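Local coordinates for oxidoreductase, NAD-binding/iron-sulfur cluster-binding protein (Nitratireductor pacificus pht-3B, PDB 6ZXU) that acts as a catabolic reductive dehalogenase that binds cobalamin and two [4Fe-4S] clusters, at residues 346-349 with 350-354. Residues are numbered along the deposited sequence; the frame is centred on the assembly and turned at random.
Sequences GMQP and LIQNM
One face of the Gln352 amide is covered by the side chain of Gln348 one turn earlier, with CG of Gln348 above that plane, 3.7 Å from CD of Gln352. Beyond CG the amide planes are turned 25° against each other and overlap with an offset; their NE2 atoms, both donors, come within 3.4 Å without bonding. This i/i+4 pair lies on the kinked helix 342-354, where Pro349 has no N-H to give to the preceding turn. Gln348 reaches its partner with CG anti to the backbone N (chi1 -174°) and an extended chain. Shortening Gln348 to an alanine would probably uncover that face of the Gln352 amide and let the group turn more freely. In the backbone, N of Gln352 donates to O of Gln348 at 2.9 Å, nearly straight. On the inner side, CD1 of Ile351 packs 4.2 Å from CB of Met347, and both residues touch Met450 of helix 445-469; Leu350 lies against helix 168-190. One turn on from Pro349, ND2 of Asn353 turns back to O of Pro349 at 2.8 Å, the acceptor almost in the plane of the Asn353 amide, while N of Asn353 bonds the same O at 3.1 Å.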
ATOM      1  N   GLY A 346      -0.198  13.335  -8.389  1.00 20.18           N
ATOM      2  CA  GLY A 346       0.552  13.931  -7.235  1.00 18.24           C
ATOM      3  C   GLY A 346       1.585  13.002  -6.710  1.00 17.68           C
ATOM      4  O   GLY A 346       2.575  13.432  -6.114  1.00 19.01           O
ATOM      5  N   MET A 347       1.361  11.685  -6.836  1.00 18.98           N
ATOM      6  CA  MET A 347       2.349  10.693  -6.332  1.00 20.99           C
ATOM      7  C   MET A 347       3.483  10.423  -7.311  1.00 19.41           C
ATOM      8  O   MET A 347       4.565  10.049  -6.884  1.00 20.53           O
ATOM      9  CB  MET A 347       1.646   9.382  -6.020  1.00 20.93           C
ATOM     10  CG  MET A 347       0.625   9.535  -4.915  1.00 25.23           C
ATOM     11  SD  MET A 347      -0.216   7.951  -4.636  1.00 26.91           S
ATOM     12  CE  MET A 347      -1.939   8.279  -4.625  1.00 23.31           C
ATOM     13  N   GLN A 348       3.224  10.579  -8.606  1.00 21.38           N
ATOM     14  CA  GLN A 348       4.164  10.181  -9.630  1.00 22.96           C
ATOM     15  C   GLN A 348       5.615  10.682  -9.455  1.00 21.74           C
ATOM     16  O   GLN A 348       6.549   9.897  -9.571  1.00 21.70           O
ATOM     17  CB  GLN A 348       3.597  10.531 -10.975  1.00 26.66           C
ATOM     18  CG  GLN A 348       4.516   9.992 -12.078  1.00 30.03           C
ATOM     19  CD  GLN A 348       3.837   9.949 -13.438  1.00 32.80           C
ATOM     20  OE1 GLN A 348       3.255  10.946 -13.917  1.00 31.84           O
ATOM     21  NE2 GLN A 348       3.925   8.785 -14.092  1.00 39.09           N
ATOM     22  N   PRO A 349       5.809  11.976  -9.179  1.00 21.96           N
ATOM     23  CA  PRO A 349       7.199  12.465  -9.025  1.00 24.39           C
ATOM     24  C   PRO A 349       7.960  11.778  -7.882  1.00 24.22           C
ATOM     25  O   PRO A 349       9.151  11.499  -8.017  1.00 21.06           O
ATOM     26  CB  PRO A 349       7.021  13.966  -8.685  1.00 27.30           C
ATOM     27  CG  PRO A 349       5.661  14.314  -9.220  1.00 26.16           C
ATOM     28  CD  PRO A 349       4.833  13.077  -9.115  1.00 26.02           C
ATOM     29  N   LEU A 350       7.269  11.478  -6.781  1.00 20.54           N
ATOM     30  CA  LEU A 350       7.918  10.808  -5.666  1.00 21.24           C
ATOM     31  C   LEU A 350       8.313   9.383  -6.070  1.00 21.85           C
ATOM     32  O   LEU A 350       9.445   8.957  -5.875  1.00 24.82           O
ATOM     33  CB  LEU A 350       7.026  10.755  -4.438  1.00 22.29           C
ATOM     34  CG  LEU A 350       6.802  12.039  -3.631  1.00 23.61           C
ATOM     35  CD1 LEU A 350       5.988  13.019  -4.435  1.00 25.72           C
ATOM     36  CD2 LEU A 350       6.093  11.757  -2.267  1.00 26.81           C
ATOM     37  N   ILE A 351       7.407   8.693  -6.733  1.00 21.78           N
ATOM     38  CA  ILE A 351       7.623   7.340  -7.186  1.00 22.99           C
ATOM     39  C   ILE A 351       8.818   7.298  -8.165  1.00 19.09           C
ATOM     40  O   ILE A 351       9.720   6.499  -8.021  1.00 20.21           O
ATOM     41  CB  ILE A 351       6.325   6.764  -7.847  1.00 19.32           C
ATOM     42  CG1 ILE A 351       5.289   6.464  -6.809  1.00 20.13           C
ATOM     43  CG2 ILE A 351       6.674   5.501  -8.605  1.00 21.58           C
ATOM     44  CD1 ILE A 351       3.931   6.129  -7.402  1.00 21.80           C
ATOM     45  N   GLN A 352       8.807   8.139  -9.164  1.00 18.52           N
ATOM     46  CA  GLN A 352       9.876   8.079 -10.175  1.00 20.71           C
ATOM     47  C   GLN A 352      11.243   8.453  -9.634  1.00 23.09           C
ATOM     48  O   GLN A 352      12.253   7.887 -10.009  1.00 25.50           O
ATOM     49  CB  GLN A 352       9.523   8.913 -11.382  1.00 24.67           C
ATOM     50  CG  GLN A 352       8.415   8.375 -12.229  1.00 29.08           C
ATOM     51  CD  GLN A 352       7.985   9.422 -13.299  1.00 46.28           C
ATOM     52  OE1 GLN A 352       8.233  10.658 -13.169  1.00 42.98           O
ATOM     53  NE2 GLN A 352       7.311   8.930 -14.362  1.00 49.96           N
ATOM     54  N   ASN A 353      11.298   9.417  -8.763  1.00 22.74           N
ATOM     55  CA  ASN A 353      12.550   9.877  -8.248  1.00 22.13           C
ATOM     56  C   ASN A 353      13.106   9.132  -7.102  1.00 22.54           C
ATOM     57  O   ASN A 353      14.184   9.456  -6.631  1.00 22.36           O
ATOM     58  CB  ASN A 353      12.466  11.354  -7.956  1.00 21.53           C
ATOM     59  CG  ASN A 353      12.375  12.162  -9.260  1.00 26.60           C
ATOM     60  OD1 ASN A 353      13.387  12.387  -9.933  1.00 29.42           O
ATOM     61  ND2 ASN A 353      11.159  12.536  -9.661  1.00 23.08           N
ATOM     62  N   MET A 354      12.372   8.158  -6.573  1.00 19.95           N
ATOM     63  CA  MET A 354      12.958   7.222  -5.620  1.00 19.64           C
ATOM     64  C   MET A 354      13.793   6.146  -6.309  1.00 20.46           C
ATOM     65  O   MET A 354      14.639   5.511  -5.679  1.00 20.99           O
ATOM     66  CB  MET A 354      11.878   6.592  -4.728  1.00 21.64           C
ATOM     67  CG  MET A 354      11.399   7.493  -3.600  1.00 20.18           C
ATOM     68  SD  MET A 354      10.271   6.671  -2.432  1.00 21.47           S
ATOM     69  CE  MET A 354       8.772   6.463  -3.417  1.00 20.68           C
TER